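Local coordinates for synaptonemal complex protein 2 (Mus musculus, PDB 5IWZ) that is a major component of the axial/lateral elements of synaptonemal complexes, needed for normal meiotic chromosome synapsis and for insertion of SYCP3, at residues R78-I83 with A89-M94; L161-R166 with L200-N205; S204-R209 with V220-A225. All blocks are in the same frame, centred on the assembly; numbering follows the deposited sequence.

Overall arrangement
In this N-terminal part of the longer protein, contact 1 comes first along the chain: it closes the connection from helix 66-79 to helix 90-97, with five residues between its segments, within the armadillo-repeat-like domain. It closes before the others open. Contact 2 joins the end of helix 144-163 to helix 197-212, helix 169-185 lying between them in the sequence. Contact 3 starts on the segment where contact 2 ends, sharing Ser204 and Asn205, and closes the turn between helices 197-212 and 216-229; none encloses another. Contacts 2 and 3 have centres 8 Å apart, with Val162 O a probable hydrogen-bond partner of Arg209 NE. Contact 1's nearest atoms are about 21 Å from contact 2.

Contact 1 of 3, residues R78-I83 with A89-M94; sequences RCSKNI and AGLQTM
Ala89 meets Ile83 through backbone atoms, and its place immediately before helix 90-97 makes it the N-cap residue. Its carbonyl oxygen is held twice from the first turn: Thr93 OG1 lies 2.7 Å from Ala89 O, and the Thr93 backbone nitrogen donates to the same oxygen. Gly90 carries the direct bond of the contact. Its N is 2.8 Å from Ile83 O, with an N-H...O angle of 138°, so the bond is bent; the donor also stands 43° out of the carbonyl plane. Gly90 has no side chain, and Ile83 packs closely against its backbone, with CG2 at 3.8 Å from Gly90 CA. That branch of Ile83 is anti to its backbone N and thereby faces the start of the helix.

Leu91 adds a water-mediated link. The water accepts from Leu91 N at 2.9 Å and donates to Ser80 O over a short 2.5 Å. Gly90 N and Leu91 N belong to the first helical turn, where no preceding turn of helix supplies acceptors; a carbonyl and a water serve them instead. Leu91 CB lies 4.1 Å from Ser80 O, and its CD2 4.2 Å from Ser80 CB. Met94, one turn on, starts toward 78-83, but its CE stays 4.8 Å from Ile83 CD1.

The hydroxyl of Ser80 is turned back to Gly77 O, in helix 66-79. The whole is a helix-to-helix connection of the armadillo-repeat-like domain, with short strands 83-85 and 88-89 between the helices. Around it, Ser80 and Leu91 both rest on Val138 of helix 123-141, whereas Ile83 touches Cys45 of strand 43-45 and Leu13 of helix 13-23.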
loop_
_atom_site.group_PDB
_atom_site.type_symbol
_atom_site.label_atom_id
_atom_site.label_comp_id
_atom_site.label_asym_id
_atom_site.label_seq_id
_atom_site.Cartn_x
_atom_site.Cartn_y
_atom_site.Cartn_z
ATOM N N ARG A 78 5.973 16.487 -9.745
ATOM C CA ARG A 78 7.354 16.730 -10.180
ATOM C C ARG A 78 7.657 18.219 -10.247
ATOM O O ARG A 78 8.771 18.654 -9.938
ATOM C CB ARG A 78 7.617 16.107 -11.556
ATOM C CG ARG A 78 7.844 14.607 -11.584
ATOM C CD ARG A 78 8.533 14.167 -12.894
ATOM N NE ARG A 78 8.367 15.156 -13.959
ATOM C CZ ARG A 78 9.370 15.703 -14.647
ATOM N NH1 ARG A 78 10.622 15.354 -14.391
ATOM N NH2 ARG A 78 9.126 16.595 -15.599
ATOM N N CYS A 79 6.693 19.011 -10.687
ATOM C CA CYS A 79 6.916 20.432 -10.858
ATOM C C CYS A 79 6.498 21.244 -9.642
ATOM O O CYS A 79 6.601 22.470 -9.689
ATOM C CB CYS A 79 6.166 20.931 -12.103
ATOM S SG CYS A 79 6.573 20.021 -13.596
ATOM N N SER A 80 6.045 20.590 -8.564
ATOM C CA SER A 80 5.324 21.300 -7.505
ATOM C C SER A 80 6.172 22.400 -6.877
ATOM O O SER A 80 5.665 23.487 -6.578
ATOM C CB SER A 80 4.859 20.311 -6.435
ATOM O OG SER A 80 5.965 19.707 -5.781
ATOM N N LYS A 81 7.461 22.148 -6.687
ATOM C CA LYS A 81 8.348 23.076 -6.007
ATOM C C LYS A 81 8.964 24.115 -6.937
ATOM O O LYS A 81 9.817 24.891 -6.500
ATOM C CB LYS A 81 9.427 22.286 -5.268
ATOM C CG LYS A 81 8.797 21.416 -4.191
ATOM C CD LYS A 81 9.788 20.566 -3.433
ATOM C CE LYS A 81 9.080 19.887 -2.268
ATOM N NZ LYS A 81 10.031 19.224 -1.335
ATOM N N ASN A 82 8.530 24.173 -8.196
ATOM C CA ASN A 82 9.021 25.159 -9.149
ATOM C C ASN A 82 7.905 26.002 -9.741
ATOM O O ASN A 82 8.166 26.817 -10.629
ATOM C CB ASN A 82 9.798 24.475 -10.279
ATOM C CG ASN A 82 11.106 23.887 -9.811
ATOM O OD1 ASN A 82 11.162 22.745 -9.341
ATOM N ND2 ASN A 82 12.176 24.664 -9.939
ATOM N N ILE A 83 6.689 25.830 -9.277
ATOM C CA ILE A 83 5.529 26.557 -9.766
ATOM C C ILE A 83 5.351 27.807 -8.923
ATOM O O ILE A 83 5.528 27.776 -7.701
ATOM C CB ILE A 83 4.280 25.656 -9.717
ATOM C CG1 ILE A 83 4.377 24.576 -10.802
ATOM C CG2 ILE A 83 3.004 26.464 -9.865
ATOM C CD1 ILE A 83 3.261 23.561 -10.760
ATOM N N ALA A 89 4.552 31.255 -3.956
ATOM C CA ALA A 89 4.751 29.815 -4.043
ATOM C C ALA A 89 3.504 29.124 -4.582
ATOM O O ALA A 89 2.398 29.299 -4.052
ATOM C CB ALA A 89 5.114 29.251 -2.667
ATOM N N GLY A 90 3.690 28.350 -5.654
ATOM C CA GLY A 90 2.546 27.786 -6.351
ATOM C C GLY A 90 1.809 26.743 -5.532
ATOM O O GLY A 90 0.577 26.729 -5.498
ATOM N N LEU A 91 2.542 25.851 -4.864
ATOM C CA LEU A 91 1.855 24.806 -4.117
ATOM C C LEU A 91 1.044 25.410 -2.979
ATOM O O LEU A 91 -0.108 25.019 -2.751
ATOM C CB LEU A 91 2.857 23.764 -3.607
ATOM C CG LEU A 91 2.262 22.452 -3.094
ATOM C CD1 LEU A 91 1.344 21.830 -4.134
ATOM C CD2 LEU A 91 3.346 21.464 -2.690
ATOM N N GLN A 92 1.608 26.404 -2.289
ATOM C CA GLN A 92 0.905 27.003 -1.157
ATOM C C GLN A 92 -0.303 27.807 -1.613
ATOM O O GLN A 92 -1.330 27.838 -0.924
ATOM C CB GLN A 92 1.856 27.875 -0.342
ATOM C CG GLN A 92 2.365 27.184 0.906
ATOM C CD GLN A 92 1.242 26.835 1.881
ATOM O OE1 GLN A 92 1.183 25.723 2.410
ATOM N NE2 GLN A 92 0.348 27.789 2.122
ATOM N N THR A 93 -0.203 28.459 -2.771
ATOM C CA THR A 93 -1.366 29.142 -3.331
ATOM C C THR A 93 -2.472 28.158 -3.690
ATOM O O THR A 93 -3.657 28.432 -3.469
ATOM C CB THR A 93 -0.958 29.949 -4.559
ATOM O OG1 THR A 93 0.135 30.802 -4.211
ATOM C CG2 THR A 93 -2.124 30.793 -5.042
ATOM N N MET A 94 -2.116 27.009 -4.256
ATOM C CA MET A 94 -3.150 26.036 -4.588
ATOM C C MET A 94 -3.764 25.445 -3.327
ATOM O O MET A 94 -4.973 25.186 -3.289
ATOM C CB MET A 94 -2.585 24.945 -5.504
ATOM C CG MET A 94 -2.350 25.466 -6.915
ATOM S SD MET A 94 -2.004 24.172 -8.139
ATOM C CE MET A 94 -0.392 23.629 -7.612
HETATM O O HOH W 1 5.428 25.365 -4.885
#

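Contact 2 of 3, residues L161-R166 with L200-N205; sequences LVIDSR and LTLMSN
Ile163 has CG1 beside its backbone N (chi1 -70°) and CD1 extended beyond it (chi2 166°), a shape that carries the terminal methyl out to Leu202 and Asn205. Leu202 likewise has CG anti to its carbonyl carbon, and this brings its CD2 branch nearer to helix 144-163 than its CB direction alone suggests.

Ile163 CD1 is the probe of the contact, which packs the end of one helix of the helical array, 144-163, on another, 197-212. It lies 3.3 Å from Leu202 O, a close methyl-to-carbonyl approach, 3.6 Å from Asn205 CB and 3.8 Å from Leu202 CD2. The second branch, Ile163 CG2, comes within 4.1 Å of Asn205 CB, so both branches of the isoleucine bear on the first carbon of the asparagine rather than on its amide.

Just past Ile163 the chain leaves the helix at Asp164, whose OD1 accepts the backbone N of Arg166 at 2.9 Å, forming an Asx turn. Arg166 also grips the carboxylate side-on: its NE is 3.0 Å from Asp164 OD1, on the syn lone pair, while its NH2 forms a salt bridge to Asp164 OD2.

The Asp164-Arg166 bonds stay within 161-166 and probably stabilise the carboxylate as an anion. The polar tie between the helices lies just beyond, from Arg209 NE to Val162 O. Between 161-166 and 200-205 there is van der Waals contact, including a methyl against a backbone carbonyl, which implies that fit governs this partly exposed junction.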
loop_
_atom_site.group_PDB
_atom_site.type_symbol
_atom_site.label_atom_id
_atom_site.label_comp_id
_atom_site.label_asym_id
_atom_site.label_seq_id
_atom_site.Cartn_x
_atom_site.Cartn_y
_atom_site.Cartn_z
ATOM N N LEU A 161 -11.399 2.844 3.143
ATOM C CA LEU A 161 -10.874 2.047 2.035
ATOM C C LEU A 161 -10.297 0.726 2.521
ATOM O O LEU A 161 -10.450 -0.312 1.861
ATOM C CB LEU A 161 -9.799 2.841 1.291
ATOM C CG LEU A 161 -9.246 2.314 -0.035
ATOM C CD1 LEU A 161 -10.337 2.306 -1.101
ATOM C CD2 LEU A 161 -8.060 3.150 -0.512
ATOM N N VAL A 162 -9.597 0.755 3.656
ATOM C CA VAL A 162 -8.954 -0.442 4.182
ATOM C C VAL A 162 -9.994 -1.416 4.723
ATOM O O VAL A 162 -9.819 -2.635 4.631
ATOM C CB VAL A 162 -7.908 -0.040 5.243
ATOM C CG1 VAL A 162 -7.425 -1.245 6.016
ATOM C CG2 VAL A 162 -6.708 0.632 4.573
ATOM N N ILE A 163 -11.104 -0.902 5.254
ATOM C CA ILE A 163 -12.172 -1.751 5.768
ATOM C C ILE A 163 -13.006 -2.385 4.660
ATOM O O ILE A 163 -13.653 -3.416 4.893
ATOM C CB ILE A 163 -13.063 -0.909 6.701
ATOM C CG1 ILE A 163 -12.321 -0.566 7.993
ATOM C CG2 ILE A 163 -14.370 -1.598 7.020
ATOM C CD1 ILE A 163 -13.017 0.540 8.788
ATOM N N ASP A 164 -13.029 -1.792 3.465
ATOM C CA ASP A 164 -13.945 -2.212 2.406
ATOM C C ASP A 164 -13.372 -3.465 1.750
ATOM O O ASP A 164 -12.357 -3.400 1.045
ATOM C CB ASP A 164 -14.148 -1.075 1.398
ATOM C CG ASP A 164 -15.205 -1.385 0.312
ATOM O OD1 ASP A 164 -15.577 -2.558 0.110
ATOM O OD2 ASP A 164 -15.657 -0.429 -0.366
ATOM N N SER A 165 -14.022 -4.612 1.975
ATOM C CA SER A 165 -13.491 -5.873 1.466
ATOM C C SER A 165 -13.541 -5.961 -0.049
ATOM O O SER A 165 -12.896 -6.845 -0.619
ATOM C CB SER A 165 -14.242 -7.060 2.080
ATOM O OG SER A 165 -15.569 -7.151 1.593
ATOM N N ARG A 166 -14.255 -5.054 -0.719
ATOM C CA ARG A 166 -14.320 -5.105 -2.173
ATOM C C ARG A 166 -13.042 -4.617 -2.843
ATOM O O ARG A 166 -12.823 -4.932 -4.014
ATOM C CB ARG A 166 -15.523 -4.297 -2.668
ATOM C CG ARG A 166 -16.856 -4.802 -2.134
ATOM C CD ARG A 166 -17.998 -3.886 -2.523
ATOM N NE ARG A 166 -17.857 -2.579 -1.892
ATOM C CZ ARG A 166 -18.566 -1.508 -2.226
ATOM N NH1 ARG A 166 -19.474 -1.587 -3.186
ATOM N NH2 ARG A 166 -18.360 -0.357 -1.602
ATOM N N LEU A 200 -14.238 6.563 15.835
ATOM C CA LEU A 200 -14.437 5.454 16.763
ATOM C C LEU A 200 -15.124 4.284 16.077
ATOM O O LEU A 200 -14.749 3.124 16.286
ATOM C CB LEU A 200 -15.244 5.906 17.970
ATOM C CG LEU A 200 -14.435 6.663 19.029
ATOM C CD1 LEU A 200 -15.383 7.323 20.008
ATOM C CD2 LEU A 200 -13.461 5.742 19.762
ATOM N N THR A 201 -16.128 4.566 15.246
ATOM C CA THR A 201 -16.751 3.510 14.453
ATOM C C THR A 201 -15.759 2.884 13.476
ATOM O O THR A 201 -15.679 1.653 13.360
ATOM C CB THR A 201 -17.973 4.074 13.723
ATOM O OG1 THR A 201 -18.932 4.508 14.684
ATOM C CG2 THR A 201 -18.602 3.029 12.816
ATOM N N LEU A 202 -15.002 3.717 12.754
ATOM C CA LEU A 202 -14.034 3.187 11.794
ATOM C C LEU A 202 -12.997 2.313 12.487
ATOM O O LEU A 202 -12.688 1.207 12.025
ATOM C CB LEU A 202 -13.348 4.326 11.037
ATOM C CG LEU A 202 -14.229 5.005 9.989
ATOM C CD1 LEU A 202 -13.541 6.245 9.420
ATOM C CD2 LEU A 202 -14.578 4.015 8.887
ATOM N N MET A 203 -12.452 2.794 13.606
ATOM C CA MET A 203 -11.438 2.025 14.306
ATOM C C MET A 203 -11.994 0.718 14.835
ATOM O O MET A 203 -11.277 -0.286 14.886
ATOM C CB MET A 203 -10.858 2.844 15.443
ATOM C CG MET A 203 -9.952 3.931 14.971
ATOM S SD MET A 203 -9.444 4.819 16.436
ATOM C CE MET A 203 -7.767 4.275 16.627
ATOM N N SER A 204 -13.259 0.709 15.238
ATOM C CA SER A 204 -13.869 -0.547 15.653
ATOM C C SER A 204 -13.988 -1.508 14.471
ATOM O O SER A 204 -13.692 -2.708 14.596
ATOM C CB SER A 204 -15.236 -0.275 16.285
ATOM O OG SER A 204 -15.692 -1.425 16.959
ATOM N N ASN A 205 -14.395 -0.996 13.304
ATOM C CA ASN A 205 -14.470 -1.861 12.128
ATOM C C ASN A 205 -13.085 -2.271 11.639
ATOM O O ASN A 205 -12.942 -3.329 11.015
ATOM C CB ASN A 205 -15.257 -1.176 11.017
ATOM C CG ASN A 205 -16.662 -0.797 11.461
ATOM O OD1 ASN A 205 -17.285 -1.505 12.251
ATOM N ND2 ASN A 205 -17.151 0.327 10.975
#

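Contact 3 of 3, residues S204-R209 with V220-A225; sequences SNMGER and VGIVEA
Apolar contact comes first, and Ile222 is at its centre. Its CG2 lies 4.0 Å from Met206 CB, while its CD1 reaches Arg209 CG at 3.8 Å; the two branches thus span one turn of helix 197-212. Arg209 presents that methylene because its CG is anti to the backbone N (chi1 166°), and a bend at chi2 (75°) then turns the chain, which crosses the isoleucine side chain at about a right angle. Met206 points from the facing helix toward 220-225, and its bent end carries CE to within 4.8 Å of Ala225 CB, a looser approach. Val162 of helix 144-163 also lies against Ile222.

Backbone participates as well: Ile222 CG2 is 3.7 Å from Met206 O, so the same methyl touches both the side chain and the carbonyl of Met206. The nearest CA atoms are those of Met206 and Ile222, 6.7 Å apart. The two helices run in roughly opposite directions and are joined by the short turn after residue 212, making a helical hairpin, as in alpha-solenoid folds such as armadillo-repeat proteins.

Among polar interactions, no hydrogen bond crosses between the segments. Arg209 directs NE to Val162 O at the end of helix 144-163, while its CG meets Ile222. Gly221 O receives Asn180 ND2 from helix 169-185.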
loop_
_atom_site.group_PDB
_atom_site.type_symbol
_atom_site.label_atom_id
_atom_site.label_comp_id
_atom_site.label_asym_id
_atom_site.label_seq_id
_atom_site.Cartn_x
_atom_site.Cartn_y
_atom_site.Cartn_z
ATOM N N SER A 204 -13.259 0.709 15.238
ATOM C CA SER A 204 -13.869 -0.547 15.653
ATOM C C SER A 204 -13.988 -1.508 14.471
ATOM O O SER A 204 -13.692 -2.708 14.596
ATOM C CB SER A 204 -15.236 -0.275 16.285
ATOM O OG SER A 204 -15.692 -1.425 16.959
ATOM N N ASN A 205 -14.395 -0.996 13.304
ATOM C CA ASN A 205 -14.470 -1.861 12.128
ATOM C C ASN A 205 -13.085 -2.271 11.639
ATOM O O ASN A 205 -12.942 -3.329 11.015
ATOM C CB ASN A 205 -15.257 -1.176 11.017
ATOM C CG ASN A 205 -16.662 -0.797 11.461
ATOM O OD1 ASN A 205 -17.285 -1.505 12.251
ATOM N ND2 ASN A 205 -17.151 0.327 10.975
ATOM N N MET A 206 -12.063 -1.460 11.911
ATOM C CA MET A 206 -10.703 -1.859 11.574
ATOM C C MET A 206 -10.265 -3.055 12.407
ATOM O O MET A 206 -9.716 -4.027 11.870
ATOM C CB MET A 206 -9.754 -0.682 11.761
ATOM C CG MET A 206 -10.045 0.462 10.799
ATOM S SD MET A 206 -8.804 1.739 10.918
ATOM C CE MET A 206 -7.725 1.194 9.575
ATOM N N GLY A 207 -10.521 -3.009 13.723
ATOM C CA GLY A 207 -10.240 -4.162 14.571
ATOM C C GLY A 207 -10.911 -5.430 14.077
ATOM O O GLY A 207 -10.268 -6.476 13.946
ATOM N N GLU A 208 -12.225 -5.360 13.818
ATOM C CA GLU A 208 -12.949 -6.484 13.225
ATOM C C GLU A 208 -12.251 -6.974 11.971
ATOM O O GLU A 208 -12.156 -8.186 11.717
ATOM C CB GLU A 208 -14.372 -6.067 12.854
ATOM C CG GLU A 208 -15.418 -6.220 13.931
ATOM C CD GLU A 208 -16.825 -5.998 13.384
ATOM O OE1 GLU A 208 -17.115 -6.435 12.250
ATOM O OE2 GLU A 208 -17.662 -5.373 14.067
ATOM N N ARG A 209 -11.752 -6.026 11.177
ATOM C CA ARG A 209 -11.208 -6.337 9.864
ATOM C C ARG A 209 -9.910 -7.132 9.959
ATOM O O ARG A 209 -9.643 -7.971 9.096
ATOM C CB ARG A 209 -11.013 -5.039 9.083
ATOM C CG ARG A 209 -10.155 -5.150 7.850
ATOM C CD ARG A 209 -10.881 -5.818 6.759
ATOM N NE ARG A 209 -10.289 -5.437 5.486
ATOM C CZ ARG A 209 -10.526 -6.049 4.335
ATOM N NH1 ARG A 209 -11.347 -7.101 4.292
ATOM N NH2 ARG A 209 -9.934 -5.608 3.278
ATOM N N VAL A 220 -0.750 -6.171 9.955
ATOM C CA VAL A 220 0.226 -5.380 10.700
ATOM C C VAL A 220 -0.066 -3.895 10.549
ATOM O O VAL A 220 -0.046 -3.142 11.528
ATOM C CB VAL A 220 1.664 -5.699 10.250
ATOM C CG1 VAL A 220 2.667 -4.857 11.060
ATOM C CG2 VAL A 220 1.960 -7.176 10.366
ATOM N N GLY A 221 -0.320 -3.443 9.315
ATOM C CA GLY A 221 -0.566 -2.024 9.098
ATOM C C GLY A 221 -1.779 -1.508 9.849
ATOM O O GLY A 221 -1.785 -0.372 10.334
ATOM N N ILE A 222 -2.832 -2.323 9.931
ATOM C CA ILE A 222 -4.017 -1.928 10.682
ATOM C C ILE A 222 -3.711 -1.871 12.169
ATOM O O ILE A 222 -4.058 -0.900 12.844
ATOM C CB ILE A 222 -5.186 -2.886 10.410
ATOM C CG1 ILE A 222 -5.692 -2.724 8.979
ATOM C CG2 ILE A 222 -6.289 -2.656 11.466
ATOM C CD1 ILE A 222 -6.649 -3.826 8.557
ATOM N N VAL A 223 -3.092 -2.929 12.708
ATOM C CA VAL A 223 -2.634 -2.898 14.098
ATOM C C VAL A 223 -1.757 -1.675 14.326
ATOM O O VAL A 223 -1.907 -0.946 15.320
ATOM C CB VAL A 223 -1.879 -4.193 14.463
ATOM C CG1 VAL A 223 -1.228 -4.037 15.837
ATOM C CG2 VAL A 223 -2.802 -5.417 14.456
ATOM N N GLU A 224 -0.826 -1.436 13.403
ATOM C CA GLU A 224 0.073 -0.295 13.534
ATOM C C GLU A 224 -0.697 1.012 13.520
ATOM O O GLU A 224 -0.427 1.904 14.332
ATOM C CB GLU A 224 1.118 -0.290 12.417
ATOM C CG GLU A 224 1.949 1.001 12.381
ATOM C CD GLU A 224 2.950 1.052 11.229
ATOM O OE1 GLU A 224 3.043 0.061 10.467
ATOM O OE2 GLU A 224 3.647 2.085 11.085
ATOM N N ALA A 225 -1.664 1.145 12.609
ATOM C CA ALA A 225 -2.467 2.363 12.583
ATOM C C ALA A 225 -3.231 2.538 13.895
ATOM O O ALA A 225 -3.249 3.630 14.476
ATOM C CB ALA A 225 -3.426 2.347 11.386
#